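Local coordinates for protein 6-phosphogluconate dehydrogenase, NAD-binding (Geobacter metallireducens, PDB 3PEF) that probably catalyses the NADP(H)-dependent interconversion of succinic semialdehyde and gamma-hydroxybutyrate, as a member of the beta-hydroxyacid dehydrogenase family, at residues Ala66-Ala71 / Thr96-Thr101; Val92-Val97 / Leu117-Ser122; Gly5-Gly10 / Pro59-Met64. The protein carries 2 engineered substitutions. All coordinates share one frame; numbering follows the deposited sequence.

Contact 1 (Ala66-Ala71 / Thr96-Thr101). With NAP (NADP nicotinamide-adenine-dinucleotide phosphate), chain I.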
loop_
_atom_site.group_PDB
_atom_site.type_symbol
_atom_site.label_atom_id
_atom_site.label_comp_id
_atom_site.label_asym_id
_atom_site.label_seq_id
_atom_site.Cartn_x
_atom_site.Cartn_y
_atom_site.Cartn_z
ATOM N N ALA A 66 24.542 -3.805 -14.314
ATOM C CA ALA A 66 23.150 -3.983 -13.901
ATOM C C ALA A 66 22.785 -3.425 -12.535
ATOM O O ALA A 66 21.796 -2.708 -12.408
ATOM C CB ALA A 66 22.757 -5.468 -13.960
ATOM N N ASP A 67 23.535 -3.812 -11.505
ATOM C CA ASP A 67 23.082 -3.603 -10.126
ATOM C C ASP A 67 24.254 -3.636 -9.141
ATOM O O ASP A 67 25.384 -3.861 -9.549
ATOM C CB ASP A 67 22.015 -4.640 -9.741
ATOM C CG ASP A 67 22.488 -6.079 -9.918
ATOM O OD1 ASP A 67 23.659 -6.296 -10.313
ATOM O OD2 ASP A 67 21.681 -7.003 -9.657
ATOM N N PRO A 68 23.992 -3.382 -7.850
ATOM C CA PRO A 68 25.101 -3.384 -6.884
ATOM C C PRO A 68 25.915 -4.691 -6.901
ATOM O O PRO A 68 27.136 -4.620 -6.830
ATOM C CB PRO A 68 24.397 -3.176 -5.541
ATOM C CG PRO A 68 23.176 -2.347 -5.906
ATOM C CD PRO A 68 22.743 -2.852 -7.267
ATOM N N ALA A 69 25.262 -5.848 -7.023
ATOM C CA ALA A 69 25.984 -7.122 -7.082
ATOM C C ALA A 69 26.952 -7.180 -8.275
ATOM O O ALA A 69 28.104 -7.591 -8.131
ATOM C CB ALA A 69 24.993 -8.328 -7.111
ATOM N N ALA A 70 26.496 -6.745 -9.449
ATOM C CA ALA A 70 27.380 -6.688 -10.606
ATOM C C ALA A 70 28.527 -5.701 -10.381
ATOM O O ALA A 70 29.697 -6.022 -10.609
ATOM C CB ALA A 70 26.601 -6.329 -11.859
ATOM N N ALA A 71 28.190 -4.494 -9.933
ATOM C CA ALA A 71 29.193 -3.464 -9.707
ATOM C C ALA A 71 30.278 -3.979 -8.763
ATOM O O ALA A 71 31.457 -3.713 -8.969
ATOM C CB ALA A 71 28.545 -2.176 -9.135
ATOM N N THR A 96 23.509 2.179 -11.847
ATOM C CA THR A 96 22.577 2.568 -10.794
ATOM C C THR A 96 22.697 1.619 -9.622
ATOM O O THR A 96 22.395 0.419 -9.720
ATOM C CB THR A 96 21.134 2.589 -11.265
ATOM O OG1 THR A 96 21.044 3.447 -12.404
ATOM C CG2 THR A 96 20.219 3.124 -10.141
ATOM N N VAL A 97 23.133 2.181 -8.503
ATOM C CA VAL A 97 23.563 1.408 -7.355
ATOM C C VAL A 97 23.247 2.243 -6.122
ATOM O O VAL A 97 22.950 3.432 -6.246
ATOM C CB VAL A 97 25.068 1.178 -7.501
ATOM C CG1 VAL A 97 25.757 1.168 -6.194
ATOM C CG2 VAL A 97 25.350 -0.084 -8.373
ATOM N N ASP A 98 23.264 1.634 -4.942
ATOM C CA ASP A 98 22.974 2.388 -3.724
ATOM C C ASP A 98 24.215 3.151 -3.296
ATOM O O ASP A 98 25.333 2.761 -3.638
ATOM C CB ASP A 98 22.515 1.463 -2.600
ATOM C CG ASP A 98 23.537 0.387 -2.275
ATOM O OD1 ASP A 98 23.807 -0.471 -3.143
ATOM O OD2 ASP A 98 24.074 0.401 -1.154
ATOM N N PRO A 99 24.025 4.241 -2.542
ATOM C CA PRO A 99 25.150 5.062 -2.080
ATOM C C PRO A 99 26.235 4.238 -1.399
ATOM O O PRO A 99 27.413 4.486 -1.627
ATOM C CB PRO A 99 24.510 5.995 -1.039
ATOM C CG PRO A 99 23.075 6.036 -1.383
ATOM C CD PRO A 99 22.735 4.709 -2.011
ATOM N N ALA A 100 25.869 3.287 -0.549
ATOM C CA ALA A 100 26.918 2.604 0.202
ATOM C C ALA A 100 27.773 1.730 -0.720
ATOM O O ALA A 100 28.980 1.555 -0.502
ATOM C CB ALA A 100 26.330 1.799 1.338
ATOM N N THR A 101 27.159 1.179 -1.765
ATOM C CA THR A 101 27.938 0.414 -2.728
ATOM C C THR A 101 28.961 1.285 -3.452
ATOM O O THR A 101 30.138 0.943 -3.513
ATOM C CB THR A 101 27.037 -0.263 -3.762
ATOM O OG1 THR A 101 26.255 -1.255 -3.101
ATOM C CG2 THR A 101 27.868 -0.902 -4.852
HETATM P PA NAP I . 21.286 -4.467 -19.339
HETATM O O1A NAP I . 20.567 -5.608 -18.728
HETATM O O2A NAP I . 21.112 -4.322 -20.796
HETATM O O5B NAP I . 22.850 -4.562 -19.006
HETATM C C5B NAP I . 23.290 -5.035 -17.762
HETATM C C4B NAP I . 24.802 -5.145 -17.848
HETATM O O4B NAP I . 25.288 -5.582 -16.597
HETATM C C3B NAP I . 25.226 -6.194 -18.872
HETATM O O3B NAP I . 26.415 -5.706 -19.450
HETATM C C2B NAP I . 25.541 -7.394 -18.003
HETATM O O2B NAP I . 26.470 -8.296 -18.547
HETATM C C1B NAP I . 26.137 -6.686 -16.801
HETATM N N9A NAP I . 26.184 -7.575 -15.632
HETATM C C8A NAP I . 25.111 -8.028 -14.905
HETATM N N7A NAP I . 25.576 -8.833 -13.922
HETATM C C5A NAP I . 26.918 -8.907 -14.024
HETATM C C6A NAP I . 27.867 -9.572 -13.265
HETATM N N6A NAP I . 27.488 -10.316 -12.235
HETATM N N1A NAP I . 29.189 -9.468 -13.604
HETATM C C2A NAP I . 29.572 -8.690 -14.683
HETATM N N3A NAP I . 28.621 -8.019 -15.429
HETATM C C4A NAP I . 27.317 -8.123 -15.096
HETATM O O3 NAP I . 20.757 -3.160 -18.601
HETATM P PN NAP I . 21.076 -1.630 -18.858
HETATM O O1N NAP I . 19.813 -0.898 -19.050
HETATM O O2N NAP I . 22.153 -1.466 -19.854
HETATM O O5D NAP I . 21.617 -1.382 -17.361
HETATM C C5D NAP I . 22.879 -0.858 -17.045
HETATM C C4D NAP I . 22.673 0.103 -15.875
HETATM O O4D NAP I . 22.091 1.316 -16.290
HETATM C C3D NAP I . 21.697 -0.445 -14.855
HETATM O O3D NAP I . 22.213 -0.055 -13.600
HETATM C C2D NAP I . 20.385 0.263 -15.160
HETATM O O2D NAP I . 19.599 0.364 -14.005
HETATM C C1D NAP I . 20.913 1.616 -15.566
HETATM N N1N NAP I . 20.062 2.468 -16.425
HETATM C C2N NAP I . 19.284 1.923 -17.404
HETATM C C3N NAP I . 18.529 2.742 -18.240
HETATM C C7N NAP I . 17.717 2.141 -19.348
HETATM O O7N NAP I . 16.664 2.899 -19.833
HETATM N N7N NAP I . 17.958 0.919 -19.852
HETATM C C4N NAP I . 18.562 4.132 -18.085
HETATM C C5N NAP I . 19.383 4.678 -17.102
HETATM C C6N NAP I . 20.143 3.840 -16.285
HETATM P P2B NAP I . 26.011 -9.450 -19.602
HETATM O O1X NAP I . 27.104 -10.507 -19.546
HETATM O O2X NAP I . 24.692 -9.999 -19.165
HETATM O O3X NAP I . 25.876 -8.855 -20.976
#
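In the Rossmann-type domain that binds NADP, P68 and A71 at the start of helix 68-76 pack against V97, D98 and T101 at the start of helix 99-111, with the cofactor close to both chain segments. The P68 ring is the centre of the contact. Its CG lies 3.4 Å from D98 OD1, and its CB sits 3.6 Å from T101 OG1, so the outer rim of the ring faces two oxygens. V97 and P68 slide past one another in opposite directions. A chi1 of 146° turns V97 CG2 to the side of its own backbone N, where this methyl meets P68 N at 3.6 Å and also touches A71 CB, which points back across the contact from one turn into the helix.

Both helices begin with an aspartate N-cap. D67 OD1 accepts from A70 N at 3.0 Å, the donor approaching from above the carboxylate plane. The D98 carboxylate is gripped twice by T101: the hydroxyl OG1 donates to D98 OD1 at 2.6 Å, on the syn side but tilted 30° out of the carboxylate plane, while T101 N makes a weak bond to OD2. OD1, the oxygen bonded to the hydroxyl, is also the one that touches P68, so this bond probably limits how far the carboxylate can turn away from the ring. A negative charge at each cap probably suits the positive end of the helix dipole.

Just ahead of the caps the backbone reaches NADP. T96 N donates to NADP O3D at 3.1 Å, on the nicotinamide ribose, and A66 N makes a weak bond to O4B of the adenosine ribose. K239, from helix 234-251, binds T96 O and, more weakly, A66 O. Helix 68-76 touches the adenine as well, with A70 CB 3.4 Å from NADP C5A.

Contact 2 (Val92-Val97 / Leu117-Ser122). With NAP (NADP nicotinamide-adenine-dinucleotide phosphate), chain I.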
loop_
_atom_site.group_PDB
_atom_site.type_symbol
_atom_site.label_atom_id
_atom_site.label_comp_id
_atom_site.label_asym_id
_atom_site.label_seq_id
_atom_site.Cartn_x
_atom_site.Cartn_y
_atom_site.Cartn_z
ATOM N N VAL A 92 35.136 5.340 -13.431
ATOM C CA VAL A 92 33.886 6.091 -13.355
ATOM C C VAL A 92 32.707 5.118 -13.441
ATOM O O VAL A 92 32.345 4.666 -14.530
ATOM C CB VAL A 92 33.768 7.111 -14.508
ATOM C CG1 VAL A 92 32.453 7.879 -14.406
ATOM C CG2 VAL A 92 34.965 8.080 -14.513
ATOM N N ASP A 93 32.130 4.761 -12.304
ATOM C CA ASP A 93 31.018 3.811 -12.314
ATOM C C ASP A 93 29.692 4.524 -12.542
ATOM O O ASP A 93 29.260 5.354 -11.721
ATOM C CB ASP A 93 30.966 2.965 -11.029
ATOM C CG ASP A 93 30.129 1.679 -11.202
ATOM O OD1 ASP A 93 29.380 1.558 -12.198
ATOM O OD2 ASP A 93 30.232 0.777 -10.348
ATOM N N MET A 94 29.054 4.197 -13.660
ATOM C CA MET A 94 27.801 4.850 -14.063
ATOM C C MET A 94 26.577 3.961 -13.823
ATOM O O MET A 94 25.436 4.317 -14.170
ATOM C CB MET A 94 27.892 5.320 -15.516
ATOM C CG MET A 94 29.159 6.133 -15.778
ATOM S SD MET A 94 29.321 6.749 -17.476
ATOM C CE MET A 94 28.025 8.012 -17.560
ATOM N N SER A 95 26.815 2.822 -13.185
ATOM C CA SER A 95 25.736 1.915 -12.799
ATOM C C SER A 95 24.785 2.543 -11.784
ATOM O O SER A 95 25.207 3.309 -10.926
ATOM C CB SER A 95 26.322 0.643 -12.183
ATOM O OG SER A 95 27.380 0.133 -12.976
ATOM N N THR A 96 23.509 2.179 -11.847
ATOM C CA THR A 96 22.577 2.568 -10.794
ATOM C C THR A 96 22.697 1.619 -9.622
ATOM O O THR A 96 22.395 0.419 -9.720
ATOM C CB THR A 96 21.134 2.589 -11.265
ATOM O OG1 THR A 96 21.044 3.447 -12.404
ATOM C CG2 THR A 96 20.219 3.124 -10.141
ATOM N N VAL A 97 23.133 2.181 -8.503
ATOM C CA VAL A 97 23.563 1.408 -7.355
ATOM C C VAL A 97 23.247 2.243 -6.122
ATOM O O VAL A 97 22.950 3.432 -6.246
ATOM C CB VAL A 97 25.068 1.178 -7.501
ATOM C CG1 VAL A 97 25.757 1.168 -6.194
ATOM C CG2 VAL A 97 25.350 -0.084 -8.373
ATOM N N LEU A 117 34.871 8.087 -9.388
ATOM C CA LEU A 117 33.756 9.006 -9.634
ATOM C C LEU A 117 32.550 8.114 -9.880
ATOM O O LEU A 117 32.631 7.181 -10.671
ATOM C CB LEU A 117 34.019 9.793 -10.925
ATOM C CG LEU A 117 33.724 11.276 -11.254
ATOM C CD1 LEU A 117 33.158 11.434 -12.667
ATOM C CD2 LEU A 117 32.889 12.064 -10.234
ATOM N N GLU A 118 31.432 8.366 -9.220
ATOM C CA GLU A 118 30.201 7.696 -9.643
ATOM C C GLU A 118 29.509 8.640 -10.587
ATOM O O GLU A 118 29.558 9.842 -10.380
ATOM C CB GLU A 118 29.280 7.383 -8.470
ATOM C CG GLU A 118 28.712 8.609 -7.781
ATOM C CD GLU A 118 27.739 8.243 -6.674
ATOM O OE1 GLU A 118 27.335 9.138 -5.909
ATOM O OE2 GLU A 118 27.373 7.055 -6.563
ATOM N N ALA A 119 28.877 8.119 -11.633
ATOM C CA ALA A 119 28.085 8.987 -12.500
ATOM C C ALA A 119 26.913 8.262 -13.138
ATOM O O ALA A 119 26.912 8.024 -14.344
ATOM C CB ALA A 119 28.981 9.657 -13.564
ATOM N N PRO A 120 25.895 7.910 -12.325
ATOM C CA PRO A 120 24.694 7.286 -12.891
ATOM C C PRO A 120 23.981 8.296 -13.780
ATOM O O PRO A 120 24.250 9.500 -13.675
ATOM C CB PRO A 120 23.845 6.981 -11.655
ATOM C CG PRO A 120 24.234 8.071 -10.678
ATOM C CD PRO A 120 25.726 8.253 -10.904
ATOM N N VAL A 121 23.088 7.822 -14.642
ATOM C CA VAL A 121 22.484 8.692 -15.641
ATOM C C VAL A 121 20.966 8.651 -15.621
ATOM O O VAL A 121 20.352 7.679 -15.168
ATOM C CB VAL A 121 22.967 8.353 -17.091
ATOM C CG1 VAL A 121 24.459 8.262 -17.141
ATOM C CG2 VAL A 121 22.350 7.045 -17.590
ATOM N N SER A 122 20.368 9.725 -16.124
ATOM C CA SER A 122 18.931 9.765 -16.357
ATOM C C SER A 122 18.705 9.814 -17.880
ATOM O O SER A 122 19.412 10.529 -18.592
ATOM C CB SER A 122 18.319 10.978 -15.631
ATOM O OG SER A 122 16.926 11.065 -15.857
HETATM P PA NAP I . 21.286 -4.467 -19.339
HETATM O O1A NAP I . 20.567 -5.608 -18.728
HETATM O O2A NAP I . 21.112 -4.322 -20.796
HETATM O O5B NAP I . 22.850 -4.562 -19.006
HETATM C C5B NAP I . 23.290 -5.035 -17.762
HETATM C C4B NAP I . 24.802 -5.145 -17.848
HETATM O O4B NAP I . 25.288 -5.582 -16.597
HETATM C C3B NAP I . 25.226 -6.194 -18.872
HETATM O O3B NAP I . 26.415 -5.706 -19.450
HETATM C C2B NAP I . 25.541 -7.394 -18.003
HETATM O O2B NAP I . 26.470 -8.296 -18.547
HETATM C C1B NAP I . 26.137 -6.686 -16.801
HETATM N N9A NAP I . 26.184 -7.575 -15.632
HETATM C C8A NAP I . 25.111 -8.028 -14.905
HETATM N N7A NAP I . 25.576 -8.833 -13.922
HETATM C C5A NAP I . 26.918 -8.907 -14.024
HETATM C C6A NAP I . 27.867 -9.572 -13.265
HETATM N N6A NAP I . 27.488 -10.316 -12.235
HETATM N N1A NAP I . 29.189 -9.468 -13.604
HETATM C C2A NAP I . 29.572 -8.690 -14.683
HETATM N N3A NAP I . 28.621 -8.019 -15.429
HETATM C C4A NAP I . 27.317 -8.123 -15.096
HETATM O O3 NAP I . 20.757 -3.160 -18.601
HETATM P PN NAP I . 21.076 -1.630 -18.858
HETATM O O1N NAP I . 19.813 -0.898 -19.050
HETATM O O2N NAP I . 22.153 -1.466 -19.854
HETATM O O5D NAP I . 21.617 -1.382 -17.361
HETATM C C5D NAP I . 22.879 -0.858 -17.045
HETATM C C4D NAP I . 22.673 0.103 -15.875
HETATM O O4D NAP I . 22.091 1.316 -16.290
HETATM C C3D NAP I . 21.697 -0.445 -14.855
HETATM O O3D NAP I . 22.213 -0.055 -13.600
HETATM C C2D NAP I . 20.385 0.263 -15.160
HETATM O O2D NAP I . 19.599 0.364 -14.005
HETATM C C1D NAP I . 20.913 1.616 -15.566
HETATM N N1N NAP I . 20.062 2.468 -16.425
HETATM C C2N NAP I . 19.284 1.923 -17.404
HETATM C C3N NAP I . 18.529 2.742 -18.240
HETATM C C7N NAP I . 17.717 2.141 -19.348
HETATM O O7N NAP I . 16.664 2.899 -19.833
HETATM N N7N NAP I . 17.958 0.919 -19.852
HETATM C C4N NAP I . 18.562 4.132 -18.085
HETATM C C5N NAP I . 19.383 4.678 -17.102
HETATM C C6N NAP I . 20.143 3.840 -16.285
HETATM P P2B NAP I . 26.011 -9.450 -19.602
HETATM O O1X NAP I . 27.104 -10.507 -19.546
HETATM O O2X NAP I . 24.692 -9.999 -19.165
HETATM O O3X NAP I . 25.876 -8.855 -20.976
HETATM O O HOH W 1 22.761 4.818 -14.093
HETATM O O HOH W 2 25.911 5.543 -8.458
#
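M94 wraps its side chain round the carbonyl oxygen of A119 and ends against V121. CB lies 3.1 Å from A119 O, and a bend at the thioether (chi3 70°) brings CE back to 3.4 Å from the same oxygen. That methyl meets V121 CG1 at 3.6 Å, the two side chains crossing at a slant. The other V121 branch, CG2, faces the nicotinamide ring, 3.8 Å from NADP C5N. Further back, V92 and L117 lie side by side and point the same way on one face of the sheet, where V92 CG1 also touches A119 CB. D93 and E118 occupy the other face.

Parallel pairing sets V92 beside L117 and D93 beside E118: D93 N donates to L117 O, and A119 N to D93 O at 2.8 Å. Past the strand an Asx turn bends the chain, D93 OD1 accepting S95 OG (2.6 Å) on its syn lone pair and S95 N from above the carboxylate plane. As the strands part, a water bridges M94 O, V121 N and T96 OG1.

The contact joins the two strands of a beta-alpha-beta crossover through helix 99-111. Strand 60-63 flanks it beyond V92, strand 133-139 beyond L117, F151 of helix 141-154 covers the V92 and L117 face, and E118 OE1 receives the amides of G165 and A168 near the start of helix 166-194.

Contact 3 (Gly5-Gly10 / Pro59-Met64). With NAP (NADP nicotinamide-adenine-dinucleotide phosphate), chain I.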
loop_
_atom_site.group_PDB
_atom_site.type_symbol
_atom_site.label_atom_id
_atom_site.label_comp_id
_atom_site.label_asym_id
_atom_site.label_seq_id
_atom_site.Cartn_x
_atom_site.Cartn_y
_atom_site.Cartn_z
ATOM N N GLY A 5 38.450 3.405 -21.361
ATOM C CA GLY A 5 38.000 2.044 -21.114
ATOM C C GLY A 5 36.480 2.002 -20.980
ATOM O O GLY A 5 35.864 2.979 -20.549
ATOM N N PHE A 6 35.855 0.888 -21.356
ATOM C CA PHE A 6 34.424 0.742 -21.104
ATOM C C PHE A 6 34.060 -0.683 -20.699
ATOM O O PHE A 6 34.385 -1.657 -21.382
ATOM C CB PHE A 6 33.562 1.233 -22.278
ATOM C CG PHE A 6 32.191 1.740 -21.858
ATOM C CD1 PHE A 6 31.861 3.089 -21.989
ATOM C CD2 PHE A 6 31.239 0.870 -21.336
ATOM C CE1 PHE A 6 30.611 3.568 -21.609
ATOM C CE2 PHE A 6 29.988 1.337 -20.933
ATOM C CZ PHE A 6 29.661 2.687 -21.075
ATOM N N ILE A 7 33.363 -0.778 -19.577
ATOM C CA ILE A 7 33.017 -2.037 -18.956
ATOM C C ILE A 7 31.511 -2.132 -18.828
ATOM O O ILE A 7 30.881 -1.287 -18.201
ATOM C CB ILE A 7 33.646 -2.111 -17.552
ATOM C CG1 ILE A 7 35.147 -2.412 -17.684
ATOM C CG2 ILE A 7 32.926 -3.133 -16.689
ATOM C CD1 ILE A 7 35.918 -2.319 -16.403
ATOM N N GLY A 8 30.929 -3.168 -19.414
ATOM C CA GLY A 8 29.490 -3.342 -19.337
ATOM C C GLY A 8 28.849 -2.883 -20.627
ATOM O O GLY A 8 28.693 -1.691 -20.870
ATOM N N LEU A 9 28.483 -3.836 -21.471
ATOM C CA LEU A 9 27.989 -3.478 -22.791
ATOM C C LEU A 9 26.541 -3.913 -22.962
ATOM O O LEU A 9 26.165 -4.517 -23.975
ATOM C CB LEU A 9 28.885 -4.084 -23.874
ATOM C CG LEU A 9 30.376 -3.727 -23.760
ATOM C CD1 LEU A 9 31.206 -4.463 -24.823
ATOM C CD2 LEU A 9 30.571 -2.212 -23.871
ATOM N N GLY A 10 25.722 -3.604 -21.967
ATOM C CA GLY A 10 24.308 -3.902 -22.081
ATOM C C GLY A 10 23.607 -2.857 -22.931
ATOM O O GLY A 10 24.235 -2.164 -23.738
ATOM N N PRO A 59 43.404 5.519 -19.096
ATOM C CA PRO A 59 43.509 6.573 -18.082
ATOM C C PRO A 59 42.183 6.753 -17.337
ATOM O O PRO A 59 42.182 7.000 -16.140
ATOM C CB PRO A 59 43.815 7.823 -18.907
ATOM C CG PRO A 59 44.213 7.323 -20.263
ATOM C CD PRO A 59 43.500 6.052 -20.467
ATOM N N VAL A 60 41.073 6.618 -18.059
ATOM C CA VAL A 60 39.737 6.731 -17.494
ATOM C C VAL A 60 38.877 5.611 -18.058
ATOM O O VAL A 60 38.854 5.405 -19.275
ATOM C CB VAL A 60 39.081 8.060 -17.904
ATOM C CG1 VAL A 60 37.652 8.119 -17.392
ATOM C CG2 VAL A 60 39.915 9.237 -17.391
ATOM N N THR A 61 38.170 4.893 -17.185
ATOM C CA THR A 61 37.299 3.791 -17.617
ATOM C C THR A 61 35.880 3.990 -17.089
ATOM O O THR A 61 35.683 4.287 -15.905
ATOM C CB THR A 61 37.836 2.417 -17.135
ATOM O OG1 THR A 61 39.124 2.170 -17.724
ATOM C CG2 THR A 61 36.872 1.297 -17.539
ATOM N N PHE A 62 34.893 3.832 -17.963
ATOM C CA PHE A 62 33.487 3.951 -17.571
ATOM C C PHE A 62 32.901 2.555 -17.369
ATOM O O PHE A 62 33.293 1.618 -18.063
ATOM C CB PHE A 62 32.696 4.697 -18.647
ATOM C CG PHE A 62 33.244 6.063 -18.967
ATOM C CD1 PHE A 62 33.014 7.137 -18.111
ATOM C CD2 PHE A 62 33.987 6.274 -20.122
ATOM C CE1 PHE A 62 33.530 8.400 -18.401
ATOM C CE2 PHE A 62 34.504 7.532 -20.423
ATOM C CZ PHE A 62 34.275 8.597 -19.555
ATOM N N ALA A 63 31.976 2.409 -16.423
ATOM C CA ALA A 63 31.288 1.130 -16.218
ATOM C C ALA A 63 29.787 1.340 -16.196
ATOM O O ALA A 63 29.300 2.311 -15.607
ATOM C CB ALA A 63 31.740 0.463 -14.926
ATOM N N MET A 64 29.058 0.430 -16.836
ATOM C CA MET A 64 27.601 0.524 -16.936
ATOM C C MET A 64 26.989 -0.853 -16.702
ATOM O O MET A 64 26.615 -1.548 -17.644
ATOM C CB MET A 64 27.181 1.091 -18.312
ATOM C CG MET A 64 25.732 1.579 -18.363
ATOM S SD MET A 64 25.412 2.742 -16.998
ATOM C CE MET A 64 24.025 3.667 -17.664
HETATM P PA NAP I . 21.286 -4.467 -19.339
HETATM O O1A NAP I . 20.567 -5.608 -18.728
HETATM O O2A NAP I . 21.112 -4.322 -20.796
HETATM O O5B NAP I . 22.850 -4.562 -19.006
HETATM C C5B NAP I . 23.290 -5.035 -17.762
HETATM C C4B NAP I . 24.802 -5.145 -17.848
HETATM O O4B NAP I . 25.288 -5.582 -16.597
HETATM C C3B NAP I . 25.226 -6.194 -18.872
HETATM O O3B NAP I . 26.415 -5.706 -19.450
HETATM C C2B NAP I . 25.541 -7.394 -18.003
HETATM O O2B NAP I . 26.470 -8.296 -18.547
HETATM C C1B NAP I . 26.137 -6.686 -16.801
HETATM N N9A NAP I . 26.184 -7.575 -15.632
HETATM C C8A NAP I . 25.111 -8.028 -14.905
HETATM N N7A NAP I . 25.576 -8.833 -13.922
HETATM C C5A NAP I . 26.918 -8.907 -14.024
HETATM C C6A NAP I . 27.867 -9.572 -13.265
HETATM N N6A NAP I . 27.488 -10.316 -12.235
HETATM N N1A NAP I . 29.189 -9.468 -13.604
HETATM C C2A NAP I . 29.572 -8.690 -14.683
HETATM N N3A NAP I . 28.621 -8.019 -15.429
HETATM C C4A NAP I . 27.317 -8.123 -15.096
HETATM O O3 NAP I . 20.757 -3.160 -18.601
HETATM P PN NAP I . 21.076 -1.630 -18.858
HETATM O O1N NAP I . 19.813 -0.898 -19.050
HETATM O O2N NAP I . 22.153 -1.466 -19.854
HETATM O O5D NAP I . 21.617 -1.382 -17.361
HETATM C C5D NAP I . 22.879 -0.858 -17.045
HETATM C C4D NAP I . 22.673 0.103 -15.875
HETATM O O4D NAP I . 22.091 1.316 -16.290
HETATM C C3D NAP I . 21.697 -0.445 -14.855
HETATM O O3D NAP I . 22.213 -0.055 -13.600
HETATM C C2D NAP I . 20.385 0.263 -15.160
HETATM O O2D NAP I . 19.599 0.364 -14.005
HETATM C C1D NAP I . 20.913 1.616 -15.566
HETATM N N1N NAP I . 20.062 2.468 -16.425
HETATM C C2N NAP I . 19.284 1.923 -17.404
HETATM C C3N NAP I . 18.529 2.742 -18.240
HETATM C C7N NAP I . 17.717 2.141 -19.348
HETATM O O7N NAP I . 16.664 2.899 -19.833
HETATM N N7N NAP I . 17.958 0.919 -19.852
HETATM C C4N NAP I . 18.562 4.132 -18.085
HETATM C C5N NAP I . 19.383 4.678 -17.102
HETATM C C6N NAP I . 20.143 3.840 -16.285
HETATM P P2B NAP I . 26.011 -9.450 -19.602
HETATM O O1X NAP I . 27.104 -10.507 -19.546
HETATM O O2X NAP I . 24.692 -9.999 -19.165
HETATM O O3X NAP I . 25.876 -8.855 -20.976
HETATM O O HOH W 3 24.859 -1.610 -19.988
#
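The carbonyl oxygen of F62 accepts the amide of I7, N to O 2.8 Å, and also receives a CA-H contact from F6. Three further bonds, G5 N to V60 O, F62 N to G5 O and M64 N to I7 O, complete the parallel ladder.

The side chains of F6 and F62 cross at about a right angle: F62 CB sits over the F6 ring, 4.2 Å from its centroid, a CH-pi contact, while M64 CB meets the ring edge at CE2 (3.8 Å). With CG anti to the backbone N (chi1 -152°), the F6 ring leans across to these partners. With an alanine in place of F6 the ring is gone, which is likely to open a gap beside F62 CB and M64 CB and leave the M64 side chain freer to shift. On the opposite face T61 lies against G5, where a CB on G5 would clash with T61 OG1.

Beyond the ladder strand 3-7 runs into a turn whose G8 and G10 fit the GxGxxG pattern of Rossmann folds; a water there takes a weak bond from G10 N and donates to M64 O and NADP O2N. M64 CE touches NADP O4D (3.3 Å). Strand 26-30 flanks strand 3-7, strand 90-93 flanks strand 60-63, and M16 and A17 of helix 11-22 pack on F6.

In the fold
From the N terminus, the chain runs through strand 3-7, the glycine turn and two more strands before contact 3 closes the first loop by laying strand 60-63 beside strand 3-7. Helix 68-76 follows directly and opens contact 1, which closes at the start of helix 99-111. Contact 2 opens inside that loop, on strand 90-93, and closes after it, on strand 115-122; contacts 1 and 2 therefore cross and share T96 and V97, whereas contact 3 precedes both. Strand 60-63 also pairs with strand 90-93, placing contacts 2 and 3 in one sheet, while contact 1 ties together two helix starts. All three touch NADP.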